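Local coordinates for protein endoglucanase A (Clostridium acetobutylicum, PDB 3IK2) that probably hydrolyses internal beta-1,4-glucosidic bonds in cellulose and related glucans, as a glycoside hydrolase family 44 endoglucanase with a TIM-like barrel, at residues A[275-280]-A[350-355]; A[180-185]-A[225-230]. All blocks are in the same frame, centred on the assembly; numbering follows the deposited sequence.

Contact 1: A[275-280]-A[350-355]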
ATOM      1  N   ASP A 275       2.756   9.091   1.064  1.00  4.97           N
ATOM      2  CA  ASP A 275       2.482   7.885   0.303  1.00  4.46           C
ATOM      3  C   ASP A 275       3.673   7.444  -0.538  1.00  4.28           C
ATOM      4  O   ASP A 275       4.275   8.229  -1.271  1.00  4.03           O
ATOM      5  CB  ASP A 275       1.240   8.066  -0.551  1.00  4.07           C
ATOM      6  CG  ASP A 275       0.838   6.795  -1.284  1.00  4.73           C
ATOM      7  OD1 ASP A 275       0.670   5.728  -0.644  1.00  5.38           O
ATOM      8  OD2 ASP A 275       0.660   6.869  -2.513  1.00  6.59           O
ATOM      9  N   LEU A 276       3.994   6.167  -0.426  1.00  4.44           N
ATOM     10  CA  LEU A 276       5.242   5.624  -0.927  1.00  5.26           C
ATOM     11  C   LEU A 276       4.938   4.304  -1.628  1.00  4.97           C
ATOM     12  O   LEU A 276       3.980   3.632  -1.279  1.00  4.56           O
ATOM     13  CB  LEU A 276       6.181   5.366   0.274  1.00  5.29           C
ATOM     14  CG  LEU A 276       7.199   6.378   0.812  1.00  7.53           C
ATOM     15  CD1 LEU A 276       6.954   7.852   0.543  1.00  4.72           C
ATOM     16  CD2 LEU A 276       7.615   6.127   2.282  1.00  6.26           C
ATOM     17  N   HIS A 277       5.751   3.963  -2.623  1.00  4.60           N
ATOM     18  CA  HIS A 277       5.755   2.648  -3.215  1.00  5.29           C
ATOM     19  C   HIS A 277       7.038   1.932  -2.843  1.00  5.42           C
ATOM     20  O   HIS A 277       8.091   2.543  -2.743  1.00  5.84           O
ATOM     21  CB  HIS A 277       5.585   2.726  -4.740  1.00  4.02           C
ATOM     22  CG  HIS A 277       4.306   3.373  -5.155  1.00  5.35           C
ATOM     23  ND1 HIS A 277       4.042   3.740  -6.455  1.00  4.43           N
ATOM     24  CD2 HIS A 277       3.225   3.752  -4.427  1.00  2.88           C
ATOM     25  CE1 HIS A 277       2.850   4.309  -6.513  1.00  5.50           C
ATOM     26  NE2 HIS A 277       2.339   4.338  -5.294  1.00  3.61           N
ATOM     27  N   TRP A 278       6.940   0.628  -2.618  1.00  6.16           N
ATOM     28  CA  TRP A 278       8.079  -0.146  -2.160  1.00  6.06           C
ATOM     29  C   TRP A 278       8.076  -1.502  -2.819  1.00  6.49           C
ATOM     30  O   TRP A 278       7.368  -2.419  -2.398  1.00  6.74           O
ATOM     31  CB  TRP A 278       8.051  -0.282  -0.651  1.00  5.91           C
ATOM     32  CG  TRP A 278       9.313  -0.882  -0.021  1.00  7.57           C
ATOM     33  CD1 TRP A 278       9.407  -2.068   0.644  1.00  6.08           C
ATOM     34  CD2 TRP A 278      10.618  -0.293   0.026  1.00  6.28           C
ATOM     35  NE1 TRP A 278      10.690  -2.250   1.106  1.00  6.51           N
ATOM     36  CE2 TRP A 278      11.450  -1.173   0.748  1.00  7.67           C
ATOM     37  CE3 TRP A 278      11.164   0.894  -0.470  1.00  8.08           C
ATOM     38  CZ2 TRP A 278      12.815  -0.907   0.979  1.00  6.21           C
ATOM     39  CZ3 TRP A 278      12.516   1.166  -0.236  1.00  6.86           C
ATOM     40  CH2 TRP A 278      13.317   0.270   0.483  1.00  6.10           C
ATOM     41  N   TYR A 279       8.833  -1.599  -3.900  1.00  7.00           N
ATOM     42  CA  TYR A 279       9.097  -2.869  -4.532  1.00  7.49           C
ATOM     43  C   TYR A 279      10.514  -3.152  -4.122  1.00  8.40           C
ATOM     44  O   TYR A 279      11.408  -2.407  -4.510  1.00  8.57           O
ATOM     45  CB  TYR A 279       8.974  -2.770  -6.049  1.00  6.23           C
ATOM     46  CG  TYR A 279       7.557  -2.487  -6.505  1.00  7.27           C
ATOM     47  CD1 TYR A 279       6.627  -3.534  -6.693  1.00  4.62           C
ATOM     48  CD2 TYR A 279       7.139  -1.180  -6.762  1.00  4.75           C
ATOM     49  CE1 TYR A 279       5.306  -3.266  -7.131  1.00  5.73           C
ATOM     50  CE2 TYR A 279       5.814  -0.908  -7.189  1.00  6.52           C
ATOM     51  CZ  TYR A 279       4.907  -1.957  -7.365  1.00  5.69           C
ATOM     52  OH  TYR A 279       3.605  -1.684  -7.801  1.00  6.07           O
ATOM     53  N   PRO A 280      10.710  -4.171  -3.256  1.00  9.86           N
ATOM     54  CA  PRO A 280      12.040  -4.452  -2.701  1.00 10.00           C
ATOM     55  C   PRO A 280      13.134  -4.623  -3.779  1.00 10.49           C
ATOM     56  O   PRO A 280      12.913  -5.264  -4.819  1.00 10.61           O
ATOM     57  CB  PRO A 280      11.836  -5.752  -1.894  1.00 10.23           C
ATOM     58  CG  PRO A 280      10.458  -6.259  -2.259  1.00  9.99           C
ATOM     59  CD  PRO A 280       9.676  -5.100  -2.742  1.00  9.65           C
ATOM     60  N   PHE A 350       1.736   2.778   2.199  1.00  5.27           N
ATOM     61  CA  PHE A 350       2.379   2.058   1.073  1.00  5.90           C
ATOM     62  C   PHE A 350       1.323   1.627   0.063  1.00  5.55           C
ATOM     63  O   PHE A 350       0.756   0.533   0.160  1.00  5.62           O
ATOM     64  CB  PHE A 350       3.197   0.847   1.539  1.00  5.96           C
ATOM     65  CG  PHE A 350       4.433   1.217   2.362  1.00  8.61           C
ATOM     66  CD1 PHE A 350       4.389   1.213   3.760  1.00  6.18           C
ATOM     67  CD2 PHE A 350       5.632   1.578   1.732  1.00 10.20           C
ATOM     68  CE1 PHE A 350       5.519   1.579   4.517  1.00  9.38           C
ATOM     69  CE2 PHE A 350       6.763   1.935   2.484  1.00  9.15           C
ATOM     70  CZ  PHE A 350       6.703   1.944   3.880  1.00  7.66           C
ATOM     71  N   SER A 351       1.045   2.502  -0.901  1.00  5.20           N
ATOM     72  CA  SER A 351      -0.021   2.258  -1.874  1.00  4.42           C
ATOM     73  C   SER A 351       0.351   1.324  -3.023  1.00  4.28           C
ATOM     74  O   SER A 351      -0.520   0.925  -3.785  1.00  4.86           O
ATOM     75  CB  SER A 351      -0.585   3.572  -2.406  1.00  2.87           C
ATOM     76  OG  SER A 351       0.424   4.274  -3.083  1.00  2.39           O
ATOM     77  N   GLU A 352       1.629   1.014  -3.175  1.00  4.38           N
ATOM     78  CA  GLU A 352       2.072  -0.137  -3.966  1.00  4.63           C
ATOM     79  C   GLU A 352       3.266  -0.835  -3.311  1.00  4.72           C
ATOM     80  O   GLU A 352       4.158  -0.177  -2.777  1.00  5.12           O
ATOM     81  CB  GLU A 352       2.446   0.256  -5.386  1.00  4.45           C
ATOM     82  CG  GLU A 352       1.278   0.688  -6.261  1.00  5.30           C
ATOM     83  CD  GLU A 352       1.728   1.139  -7.639  1.00  6.23           C
ATOM     84  OE1 GLU A 352       2.726   0.559  -8.142  1.00  5.91           O
ATOM     85  OE2 GLU A 352       1.075   2.052  -8.216  1.00  6.10           O
ATOM     86  N   TYR A 353       3.251  -2.166  -3.359  1.00  4.47           N
ATOM     87  CA  TYR A 353       4.342  -3.015  -2.872  1.00  5.70           C
ATOM     88  C   TYR A 353       4.017  -4.410  -3.416  1.00  5.74           C
ATOM     89  O   TYR A 353       2.874  -4.718  -3.742  1.00  6.22           O
ATOM     90  CB  TYR A 353       4.451  -3.023  -1.322  1.00  4.83           C
ATOM     91  CG  TYR A 353       3.282  -3.742  -0.663  1.00  6.24           C
ATOM     92  CD1 TYR A 353       3.347  -5.126  -0.390  1.00  5.58           C
ATOM     93  CD2 TYR A 353       2.103  -3.052  -0.325  1.00  3.05           C
ATOM     94  CE1 TYR A 353       2.266  -5.802   0.182  1.00  5.24           C
ATOM     95  CE2 TYR A 353       1.006  -3.737   0.267  1.00  5.66           C
ATOM     96  CZ  TYR A 353       1.104  -5.112   0.497  1.00  6.12           C
ATOM     97  OH  TYR A 353       0.047  -5.782   1.064  1.00  6.17           O
ATOM     98  N   ASN A 354       5.022  -5.255  -3.499  1.00  6.10           N
ATOM     99  CA  ASN A 354       4.857  -6.643  -3.928  1.00  5.91           C
ATOM    100  C   ASN A 354       6.214  -7.277  -3.637  1.00  5.99           C
ATOM    101  O   ASN A 354       7.249  -6.676  -3.946  1.00  5.19           O
ATOM    102  CB  ASN A 354       4.500  -6.698  -5.427  1.00  5.33           C
ATOM    103  CG  ASN A 354       4.338  -8.112  -5.962  1.00  6.41           C
ATOM    104  OD1 ASN A 354       5.308  -8.828  -6.145  1.00 10.87           O
ATOM    105  ND2 ASN A 354       3.118  -8.493  -6.272  1.00  6.24           N
ATOM    106  N   TYR A 355       6.178  -8.473  -3.030  1.00  6.90           N
ATOM    107  CA  TYR A 355       7.365  -9.232  -2.610  1.00  6.35           C
ATOM    108  C   TYR A 355       7.712 -10.380  -3.562  1.00  6.35           C
ATOM    109  O   TYR A 355       8.675 -11.088  -3.336  1.00  6.89           O
ATOM    110  CB  TYR A 355       7.278  -9.668  -1.109  1.00  5.45           C
ATOM    111  CG  TYR A 355       7.717  -8.510  -0.225  1.00  5.80           C
ATOM    112  CD1 TYR A 355       6.831  -7.467   0.090  1.00  4.75           C
ATOM    113  CD2 TYR A 355       9.049  -8.406   0.214  1.00  6.58           C
ATOM    114  CE1 TYR A 355       7.241  -6.379   0.838  1.00  4.99           C
ATOM    115  CE2 TYR A 355       9.479  -7.306   0.953  1.00  4.47           C
ATOM    116  CZ  TYR A 355       8.577  -6.293   1.249  1.00  4.84           C
ATOM    117  OH  TYR A 355       8.996  -5.209   1.971  1.00  4.55           O
TER
HETATM  118  O   HOH W   1      11.536  -4.795   2.285  1.00  6.51           O
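Leu276 and Phe350 pair in parallel where the sixth and seventh strands of the TIM-like barrel run side by side toward the C-terminal rim; strand 347-353 turns a corner at Ser351 and Glu352. Of the backbone bonds, Trp278 N to Glu352 O is sound (2.9 Å, N-H...O 161°), whereas Ser351 N to Leu276 O is weak. With CG on the far side from its backbone N (chi1 -175°), Asp275 brings its carboxylate to Ser351, whose OG donates to the syn lone pair of OD2 (2.7 Å) and whose N bonds weakly to OD1. Ser351 OG also lies in the plane of the His277 ring, at its edge, where NE2 gives it a weak, bent bond. His277 ND1 turns to Glu180, so the imidazole is held from both nitrogens. The Glu352 side chain lies over one face of this ring: CB is 3.8 Å from the centroid and the carboxylate stacks at 21° to the imidazole. Arg36 forms a salt bridge with Glu352 OE2; Tyr279 OH sits 2.4 Å from OE1, doubtfully short, though probably a hydrogen bond. Glu352 stands at the C-terminal end of the seventh strand, where clan GH-A enzymes carry their nucleophile, consistent with such a role. On the opposite face of the sheet, Trp278 CB meets Phe350 CD2 at 3.9 Å. Pro280 CG covers a face of Tyr355; a water lies 2.6 Å from Tyr355 OH and accepts from Trp278 NE1 (2.9 Å).

Contact 2: A[180-185]-A[225-230]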
ATOM      1  N   GLU A 180       3.586   8.484  -8.892  1.00  5.07           N
ATOM      2  CA  GLU A 180       5.015   8.459  -9.295  1.00  6.16           C
ATOM      3  C   GLU A 180       5.496   9.632 -10.167  1.00  5.73           C
ATOM      4  O   GLU A 180       5.987   9.432 -11.284  1.00  6.18           O
ATOM      5  CB  GLU A 180       5.381   7.117  -9.927  1.00  5.63           C
ATOM      6  CG  GLU A 180       5.088   5.957  -8.986  1.00  5.69           C
ATOM      7  CD  GLU A 180       5.475   4.650  -9.542  1.00  6.00           C
ATOM      8  OE1 GLU A 180       5.933   4.603 -10.715  1.00  6.55           O
ATOM      9  OE2 GLU A 180       5.318   3.649  -8.810  1.00  8.66           O
ATOM     10  N   PRO A 181       5.402  10.857  -9.617  1.00  6.06           N
ATOM     11  CA  PRO A 181       5.673  12.105 -10.330  1.00  5.92           C
ATOM     12  C   PRO A 181       7.109  12.257 -10.890  1.00  6.40           C
ATOM     13  O   PRO A 181       7.282  12.849 -11.970  1.00  6.02           O
ATOM     14  CB  PRO A 181       5.352  13.179  -9.280  1.00  5.06           C
ATOM     15  CG  PRO A 181       5.505  12.485  -7.991  1.00  4.77           C
ATOM     16  CD  PRO A 181       5.028  11.104  -8.210  1.00  4.77           C
ATOM     17  N   SER A 182       8.123  11.745 -10.184  1.00  6.81           N
ATOM     18  CA  SER A 182       9.493  11.813 -10.703  1.00  6.86           C
ATOM     19  C   SER A 182       9.689  10.863 -11.900  1.00  8.27           C
ATOM     20  O   SER A 182      10.672  10.970 -12.640  1.00  8.45           O
ATOM     21  CB  SER A 182      10.528  11.563  -9.587  1.00  7.24           C
ATOM     22  OG  SER A 182      10.709  10.184  -9.290  1.00  6.22           O
ATOM     23  N   LEU A 183       8.739   9.939 -12.105  1.00  8.12           N
ATOM     24  CA  LEU A 183       8.766   9.105 -13.289  1.00  8.11           C
ATOM     25  C   LEU A 183       7.876   9.628 -14.414  1.00  7.68           C
ATOM     26  O   LEU A 183       7.765   8.992 -15.428  1.00  7.84           O
ATOM     27  CB  LEU A 183       8.376   7.657 -12.943  1.00  8.75           C
ATOM     28  CG  LEU A 183       9.363   6.908 -12.065  1.00  7.99           C
ATOM     29  CD1 LEU A 183       8.992   5.401 -12.004  1.00  8.43           C
ATOM     30  CD2 LEU A 183      10.777   7.128 -12.587  1.00  7.26           C
ATOM     31  N   TRP A 184       7.252  10.788 -14.254  1.00  8.01           N
ATOM     32  CA  TRP A 184       6.388  11.300 -15.328  1.00  8.17           C
ATOM     33  C   TRP A 184       7.081  11.336 -16.687  1.00  8.39           C
ATOM     34  O   TRP A 184       6.469  10.940 -17.655  1.00  8.78           O
ATOM     35  CB  TRP A 184       5.820  12.681 -15.015  1.00  6.51           C
ATOM     36  CG  TRP A 184       4.691  12.683 -14.036  1.00  6.74           C
ATOM     37  CD1 TRP A 184       3.848  11.637 -13.731  1.00  4.73           C
ATOM     38  CD2 TRP A 184       4.268  13.784 -13.231  1.00  3.22           C
ATOM     39  NE1 TRP A 184       2.944  12.017 -12.774  1.00  3.89           N
ATOM     40  CE2 TRP A 184       3.162  13.337 -12.458  1.00  5.68           C
ATOM     41  CE3 TRP A 184       4.722  15.095 -13.071  1.00  3.59           C
ATOM     42  CZ2 TRP A 184       2.494  14.167 -11.544  1.00  3.01           C
ATOM     43  CZ3 TRP A 184       4.062  15.922 -12.133  1.00  4.53           C
ATOM     44  CH2 TRP A 184       2.971  15.452 -11.394  1.00  4.35           C
ATOM     45  N   PRO A 185       8.348  11.828 -16.768  1.00  9.12           N
ATOM     46  CA  PRO A 185       9.025  11.904 -18.083  1.00  8.87           C
ATOM     47  C   PRO A 185       9.364  10.561 -18.729  1.00  8.97           C
ATOM     48  O   PRO A 185       9.492  10.494 -19.952  1.00  9.11           O
ATOM     49  CB  PRO A 185      10.323  12.680 -17.778  1.00  8.61           C
ATOM     50  CG  PRO A 185      10.589  12.409 -16.333  1.00 10.18           C
ATOM     51  CD  PRO A 185       9.212  12.355 -15.686  1.00  8.87           C
ATOM     52  N   ALA A 225       3.284   9.852  -3.576  1.00  7.76           N
ATOM     53  CA  ALA A 225       3.252   8.545  -4.289  1.00  7.31           C
ATOM     54  C   ALA A 225       4.548   8.284  -5.040  1.00  7.41           C
ATOM     55  O   ALA A 225       4.556   8.028  -6.247  1.00  7.47           O
ATOM     56  CB  ALA A 225       2.023   8.405  -5.227  1.00  7.42           C
ATOM     57  N   LEU A 226       5.642   8.321  -4.289  1.00  7.11           N
ATOM     58  CA  LEU A 226       6.985   8.129  -4.807  1.00  7.33           C
ATOM     59  C   LEU A 226       7.244   6.666  -5.171  1.00  7.40           C
ATOM     60  O   LEU A 226       6.891   5.754  -4.412  1.00  7.61           O
ATOM     61  CB  LEU A 226       7.984   8.578  -3.747  1.00  7.17           C
ATOM     62  CG  LEU A 226       7.794   9.997  -3.236  1.00  8.13           C
ATOM     63  CD1 LEU A 226       8.639  10.220  -1.942  1.00  7.11           C
ATOM     64  CD2 LEU A 226       8.113  10.996  -4.303  1.00  4.38           C
ATOM     65  N   PHE A 227       7.872   6.454  -6.318  1.00  7.02           N
ATOM     66  CA  PHE A 227       8.043   5.118  -6.902  1.00  6.40           C
ATOM     67  C   PHE A 227       8.953   4.159  -6.117  1.00  6.71           C
ATOM     68  O   PHE A 227       8.856   2.935  -6.267  1.00  6.89           O
ATOM     69  CB  PHE A 227       8.496   5.252  -8.368  1.00  6.07           C
ATOM     70  CG  PHE A 227      10.007   5.361  -8.575  1.00  7.18           C
ATOM     71  CD1 PHE A 227      10.803   4.214  -8.677  1.00  6.40           C
ATOM     72  CD2 PHE A 227      10.619   6.597  -8.736  1.00  9.59           C
ATOM     73  CE1 PHE A 227      12.176   4.315  -8.883  1.00  7.19           C
ATOM     74  CE2 PHE A 227      12.011   6.703  -8.981  1.00  6.04           C
ATOM     75  CZ  PHE A 227      12.778   5.570  -9.035  1.00  6.19           C
ATOM     76  N   GLY A 228       9.846   4.710  -5.292  1.00  6.33           N
ATOM     77  CA  GLY A 228      10.973   3.915  -4.795  1.00  5.30           C
ATOM     78  C   GLY A 228      12.109   4.733  -4.219  1.00  5.87           C
ATOM     79  O   GLY A 228      12.067   5.952  -4.243  1.00  5.46           O
ATOM     80  N   PHE A 229      13.147   4.068  -3.701  1.00  6.34           N
ATOM     81  CA  PHE A 229      14.093   4.761  -2.849  1.00  6.75           C
ATOM     82  C   PHE A 229      14.772   5.935  -3.543  1.00  7.38           C
ATOM     83  O   PHE A 229      15.075   6.957  -2.908  1.00  7.76           O
ATOM     84  CB  PHE A 229      15.161   3.796  -2.283  1.00  7.58           C
ATOM     85  CG  PHE A 229      15.921   4.375  -1.142  1.00  8.10           C
ATOM     86  CD1 PHE A 229      15.571   4.061   0.163  1.00  7.71           C
ATOM     87  CD2 PHE A 229      16.966   5.282  -1.369  1.00  7.47           C
ATOM     88  CE1 PHE A 229      16.278   4.615   1.244  1.00  9.31           C
ATOM     89  CE2 PHE A 229      17.657   5.860  -0.305  1.00  9.30           C
ATOM     90  CZ  PHE A 229      17.328   5.519   1.006  1.00 10.29           C
ATOM     91  N   SER A 230      15.047   5.768  -4.829  1.00  7.18           N
ATOM     92  CA  SER A 230      15.667   6.826  -5.626  1.00  8.66           C
ATOM     93  C   SER A 230      14.890   8.159  -5.597  1.00  7.79           C
ATOM     94  O   SER A 230      15.505   9.239  -5.497  1.00  8.02           O
ATOM     95  CB  SER A 230      15.898   6.335  -7.063  1.00  8.60           C
ATOM     96  OG  SER A 230      16.161   7.432  -7.908  1.00 13.30           O
TER
HETATM   97  O   HOH W   2       7.295   1.989  -8.203  1.00  7.55           O
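Glu180 and Ala225 meet through the backbone just beyond the fourth barrel strand and beside the end of the fifth: Glu180 N gives Ala225 O a weak, bent hydrogen bond (2.9 Å, 128°), and Glu180 CA also lies close to that oxygen. Past this point the two backbones diverge. Residues 181-183 wind into a 3-10 turn, begun by a bond from Leu183 N back to Glu180 O, while Gly228 takes the N-cap position of the helix that follows the other strand.

Phe227 carries the side-chain packing. Its ring carbon CG lies between the backbone N and the carbonyl carbon (chi1 87°), which directs the ring to the 3-10 turn. Leu183 crosses it at about a right angle, placing CD1 over one face, 4.0 Å from the centroid, and CG 3.6 Å from CD2 of the ring. Ser182 OG comes in at the ring edge, in its plane, 3.6 Å from that same Phe227 CD2. The extended Glu180 side chain runs past the base of the phenylalanine, so that its CD packs on Phe227 CB at 3.3 Å. A water donates to both Glu180 OE2 and Phe227 O, tying carboxylate to main chain, and His277 also bonds to OE2. Glu180 follows the fourth strand, the place of the acid/base in clan GH-A enzymes, and is probably its counterpart here.

Around the contact, Pro181 packs against Val201 of helix 198-215, Ser182 and Leu226 touch Ala231 of helix 229-234, and Ala225 borders strand 273-278.

How the contacts relate
Both contacts lie at the C-terminal end of one parallel eight-stranded barrel, their centres about 12 Å apart. Contact 1 is the buried one, near the centre of the chain; contact 2 is partly buried and farther out, where the strands pass into turns and helices. Neighbouring strands 220-226 and 273-278 join them, with His277 N bonded to Leu226 O (2.8 Å). Contact 1 combines strand pairing with a polar side-chain network, whereas contact 2 has a single weak direct bond and depends more on apolar packing around one ring. His277 belongs to contact 1 and ties it to the glutamate of contact 2, joining the two glutamates through one imidazole.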